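Local atomic coordinates of PA14 domain-containing protein (Clostridium clariflavum, PDB entry 6QDI), a protein that probably senses plant-biomass polysaccharides outside the cell as a membrane anti-sigma factor, through tandem calcium-binding PA14 domains, of which this chain holds both. Residues Y220-S225 with L263-G268; V215-Y220 with T244-A249. All blocks are in the same frame, centred on the assembly; numbering follows the deposited sequence. Where two conformers were deposited one is given.

Contact 1: Y220-S225 with L263-G268; sequences YDDGAS and LYRNTG. With CA (calcium ion), chain E.
L263 and S225 form an antiparallel hydrogen-bonded pair, N of each giving its proton to O of the other (each 2.9 Å). On the sheet face it shares with A224, Y264 runs beside G223 towards the corner at D221. Its CG stands anti to the backbone N (chi1 165°), which carries the ring past G223 O to that corner, where OH donates to D221 O (2.6 Å) at the ring edge. R265 turns its side chain to the other face, its CG over G223 CA at 3.9 Å; the guanidinium reaches D165 and W237. D222 and G223 both sit opposite R265 in a classic beta bulge: R265 O takes a nearly straight bond from D222 N (3.0 Å, 172° at the hydrogen) and a more bent one from G223 N. A cis peptide precedes D222, and the two adjacent aspartates at this corner each give one oxygen to a calcium ion of the second PA14 domain. N266 OD1 binds this ion at 2.4 Å and also accepts from G268 N, closing an Asx turn, while ND2 bonds L269 O. T267 holds the D222 carboxylate twice, OG1 meeting OD1 from above its plane (2.6 Å) and N meeting the syn lone pair of OD2, the oxygen bound to the metal. G268 O joins D221 OD1, D222 OD2 and, from beyond the segments, A270 O around the calcium ion.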
# COMPACT_ATOMS: atom_id res chain seq x y z
N TYR A 220 10.49 5.10 -9.43
CA TYR A 220 10.89 6.06 -8.38
C TYR A 220 10.19 7.40 -8.55
O TYR A 220 9.91 7.84 -9.68
CB TYR A 220 12.44 6.27 -8.37
CG TYR A 220 13.00 6.70 -9.71
CD1 TYR A 220 13.37 5.79 -10.67
CD2 TYR A 220 13.11 8.05 -10.07
CE1 TYR A 220 13.80 6.17 -11.93
CE2 TYR A 220 13.59 8.42 -11.32
CZ TYR A 220 13.90 7.49 -12.25
OH TYR A 220 14.35 7.81 -13.52
N ASP A 221 10.02 8.04 -7.39
CA ASP A 221 9.66 9.46 -7.33
C ASP A 221 10.49 9.94 -6.13
O ASP A 221 10.11 9.61 -5.00
CB ASP A 221 8.17 9.64 -7.05
CG ASP A 221 7.79 11.06 -6.77
OD1 ASP A 221 8.73 11.91 -6.56
OD2 ASP A 221 6.58 11.36 -6.76
N ASP A 222 11.65 10.60 -6.32
CA ASP A 222 12.09 11.25 -7.52
C ASP A 222 13.55 11.11 -7.90
O ASP A 222 13.97 11.70 -8.88
CB ASP A 222 11.65 12.74 -7.55
CG ASP A 222 12.11 13.48 -6.35
OD1 ASP A 222 13.34 13.80 -6.29
OD2 ASP A 222 11.31 13.75 -5.42
N GLY A 223 14.31 10.31 -7.16
CA GLY A 223 15.65 9.93 -7.61
C GLY A 223 16.01 8.56 -7.08
O GLY A 223 15.54 8.17 -6.00
N ALA A 224 16.82 7.83 -7.83
CA ALA A 224 17.24 6.50 -7.43
C ALA A 224 18.48 6.12 -8.18
O ALA A 224 18.72 6.55 -9.30
CB ALA A 224 16.16 5.47 -7.68
N SER A 225 19.26 5.25 -7.53
CA SER A 225 20.40 4.60 -8.15
C SER A 225 20.46 3.15 -7.73
O SER A 225 20.21 2.84 -6.57
CB SER A 225 21.72 5.30 -7.82
OG SER A 225 21.76 6.59 -8.46
N LEU A 263 19.75 3.14 -3.75
CA LEU A 263 19.67 4.46 -3.12
C LEU A 263 18.43 5.16 -3.66
O LEU A 263 18.13 5.06 -4.84
CB LEU A 263 20.91 5.30 -3.47
CG LEU A 263 22.29 4.79 -3.05
CD1 LEU A 263 22.28 4.04 -1.73
CD2 LEU A 263 22.96 3.91 -4.10
N TYR A 264 17.73 5.86 -2.77
CA TYR A 264 16.46 6.48 -3.10
C TYR A 264 16.36 7.84 -2.44
O TYR A 264 16.81 8.00 -1.31
CB TYR A 264 15.31 5.55 -2.60
CG TYR A 264 14.02 6.31 -2.58
CD1 TYR A 264 13.36 6.65 -3.77
CD2 TYR A 264 13.56 6.85 -1.41
CE1 TYR A 264 12.30 7.52 -3.76
CE2 TYR A 264 12.51 7.73 -1.41
CZ TYR A 264 11.88 8.08 -2.59
OH TYR A 264 10.83 8.98 -2.55
N ARG A 265 15.69 8.80 -3.11
CA ARG A 265 15.39 10.06 -2.46
C ARG A 265 14.05 10.63 -2.90
O ARG A 265 13.61 10.45 -4.05
CB ARG A 265 16.47 11.09 -2.75
CG ARG A 265 16.50 11.55 -4.18
CD ARG A 265 17.80 12.09 -4.64
NE ARG A 265 18.36 13.11 -3.81
CZ ARG A 265 19.27 13.98 -4.23
NH1 ARG A 265 19.64 14.01 -5.49
NH2 ARG A 265 19.77 14.84 -3.37
N ASN A 266 13.44 11.34 -1.96
CA ASN A 266 12.36 12.28 -2.26
C ASN A 266 12.95 13.66 -2.04
O ASN A 266 13.54 13.93 -0.99
CB ASN A 266 11.16 12.08 -1.33
CG ASN A 266 9.93 12.86 -1.80
OD1 ASN A 266 9.96 13.51 -2.85
ND2 ASN A 266 8.86 12.81 -1.05
N THR A 267 12.76 14.56 -3.00
CA THR A 267 13.22 15.93 -2.89
C THR A 267 12.08 16.94 -2.79
O THR A 267 12.33 18.14 -2.70
CB THR A 267 14.18 16.33 -4.03
OG1 THR A 267 13.51 16.24 -5.29
CG2 THR A 267 15.45 15.48 -4.03
N GLY A 268 10.83 16.45 -2.82
CA GLY A 268 9.69 17.32 -2.66
C GLY A 268 8.42 16.60 -3.16
O GLY A 268 8.47 15.75 -4.05
CA CA E . 8.95 13.72 -5.05

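Contact 2: V215-Y220 with T244-A249; sequences VFYVSY and TAKTEA
The F216 ring has T247 OG1 at its edge, near the ring plane, 4.0 Å from CD2. K246 lies side by side with the Y217 ring, its CD coming obliquely to CE2 at 3.7 Å; R284 makes a cation-pi contact with that ring, and OH of Y217 bonds E278. CE1 of the Y220 ring approaches the T244-A245 peptide obliquely, 4.2 Å from A245 N, and the Y220 hydroxyl is held by E241. The two strands run antiparallel (161°). V218 and A245 form a hydrogen-bonded pair, N to O both ways, flanked by the non-hydrogen-bonded pairs Y217-K246 and S219-T244. In the latter the two hydroxyls meet, OG to OG1, at 2.9 Å. At T247 a side chain takes over from the backbone: with OG1 between the backbone N and carbonyl carbon (chi1 67°), it accepts from F216 N (3.0 Å, 171° at the hydrogen) and donates to E248 O, while T247 N bonds F216 O. V215 closes this end, CG1 lying 3.5 Å from T247 O and CG2 3.7 Å from A249 CA. The other edge of strand 212-220 pairs with strand 271-279, placing the contact in one sheet of the PA14 beta-sandwich; F216 and V218 pack on side chains of that strand. In the facing sheet V218 and T247 meet both strands 223-228 and 231-240, A245 the latter.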
# COMPACT_ATOMS: atom_id res chain seq x y z
N VAL A 215 15.67 -9.11 -15.67
CA VAL A 215 15.74 -7.65 -15.78
C VAL A 215 15.21 -7.08 -14.47
O VAL A 215 14.20 -7.52 -13.99
CB VAL A 215 14.88 -7.15 -16.98
CG1 VAL A 215 14.78 -5.64 -16.99
CG2 VAL A 215 15.50 -7.64 -18.29
N PHE A 216 15.92 -6.07 -13.94
CA PHE A 216 15.44 -5.34 -12.77
C PHE A 216 14.86 -4.00 -13.19
O PHE A 216 15.41 -3.31 -14.06
CB PHE A 216 16.58 -5.12 -11.78
CG PHE A 216 17.14 -6.38 -11.25
CD1 PHE A 216 16.56 -6.98 -10.15
CD2 PHE A 216 18.24 -6.97 -11.80
CE1 PHE A 216 17.06 -8.16 -9.62
CE2 PHE A 216 18.73 -8.16 -11.30
CZ PHE A 216 18.12 -8.77 -10.21
N TYR A 217 13.75 -3.65 -12.55
CA TYR A 217 13.05 -2.39 -12.79
C TYR A 217 13.01 -1.61 -11.49
O TYR A 217 12.60 -2.14 -10.45
CB TYR A 217 11.62 -2.62 -13.25
CG TYR A 217 11.47 -3.38 -14.55
CD1 TYR A 217 11.54 -4.76 -14.63
CD2 TYR A 217 11.27 -2.69 -15.73
CE1 TYR A 217 11.41 -5.41 -15.86
CE2 TYR A 217 11.12 -3.34 -16.94
CZ TYR A 217 11.20 -4.70 -16.98
OH TYR A 217 11.08 -5.40 -18.17
N VAL A 218 13.36 -0.34 -11.56
CA VAL A 218 13.22 0.55 -10.42
C VAL A 218 12.28 1.67 -10.83
O VAL A 218 12.56 2.43 -11.77
CB VAL A 218 14.57 1.13 -9.99
CG1 VAL A 218 14.41 2.12 -8.85
CG2 VAL A 218 15.48 0.02 -9.56
N SER A 219 11.15 1.77 -10.13
CA SER A 219 10.19 2.87 -10.35
C SER A 219 10.33 3.81 -9.17
O SER A 219 10.32 3.37 -8.05
CB SER A 219 8.79 2.31 -10.41
OG SER A 219 8.64 1.38 -11.45
N TYR A 220 10.49 5.10 -9.43
CA TYR A 220 10.89 6.06 -8.38
C TYR A 220 10.19 7.40 -8.55
O TYR A 220 9.91 7.84 -9.68
CB TYR A 220 12.44 6.27 -8.37
CG TYR A 220 13.00 6.70 -9.71
CD1 TYR A 220 13.37 5.79 -10.67
CD2 TYR A 220 13.11 8.05 -10.07
CE1 TYR A 220 13.80 6.17 -11.93
CE2 TYR A 220 13.59 8.42 -11.32
CZ TYR A 220 13.90 7.49 -12.25
OH TYR A 220 14.35 7.81 -13.52
N THR A 244 10.48 5.37 -14.37
CA THR A 244 10.94 4.03 -14.17
C THR A 244 12.20 3.90 -15.02
O THR A 244 12.36 4.55 -16.06
CB THR A 244 9.87 2.95 -14.57
OG1 THR A 244 8.66 3.01 -13.79
CG2 THR A 244 10.40 1.56 -14.47
N ALA A 245 13.10 3.04 -14.57
CA ALA A 245 14.31 2.69 -15.30
C ALA A 245 14.51 1.19 -15.16
O ALA A 245 14.01 0.57 -14.20
CB ALA A 245 15.52 3.44 -14.74
N LYS A 246 15.27 0.61 -16.06
CA LYS A 246 15.53 -0.82 -16.03
C LYS A 246 16.96 -1.14 -16.38
O LYS A 246 17.65 -0.36 -17.07
CB LYS A 246 14.58 -1.57 -16.92
CG LYS A 246 14.71 -1.28 -18.42
CD LYS A 246 13.64 -2.02 -19.23
CE LYS A 246 13.61 -1.70 -20.72
NZ LYS A 246 14.92 -1.47 -21.36
N THR A 247 17.39 -2.31 -15.91
CA THR A 247 18.68 -2.85 -16.33
C THR A 247 18.54 -3.49 -17.71
O THR A 247 17.44 -3.78 -18.17
CB THR A 247 19.22 -3.88 -15.32
OG1 THR A 247 18.39 -5.04 -15.29
CG2 THR A 247 19.30 -3.29 -13.92
N GLU A 248 19.68 -3.80 -18.30
CA GLU A 248 19.73 -4.78 -19.37
C GLU A 248 19.42 -6.17 -18.79
O GLU A 248 19.43 -6.37 -17.58
CB GLU A 248 21.12 -4.79 -20.03
CG GLU A 248 21.49 -3.45 -20.62
CD GLU A 248 20.50 -3.04 -21.65
OE1 GLU A 248 20.31 -3.78 -22.63
OE2 GLU A 248 19.86 -1.98 -21.47
N ALA A 249 19.14 -7.13 -19.65
CA ALA A 249 19.02 -8.52 -19.21
C ALA A 249 20.35 -9.05 -18.70
O ALA A 249 21.43 -8.74 -19.28
CB ALA A 249 18.52 -9.39 -20.34

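Both contacts belong to the second PA14 domain and share Y220, where strand 212-220 ends and the chain turns a corner into strand 223-228. Contact 1 therefore lies in one sheet and contact 2 in the other, and they touch across the sandwich where A224 CB packs on V218 CG1 at 4.0 Å. Their centres are about 14 Å apart. Contact 1 is mostly buried and its chemistry is that of a metal site, with carboxylates, an amide and a carbonyl gathered round a calcium ion. Contact 2 is partly buried: V218, A245 and T247 face the other sheet, Y217, S219, T244 and K246 lie on the outer face, and the T247 hydroxyl takes the place of a backbone acceptor.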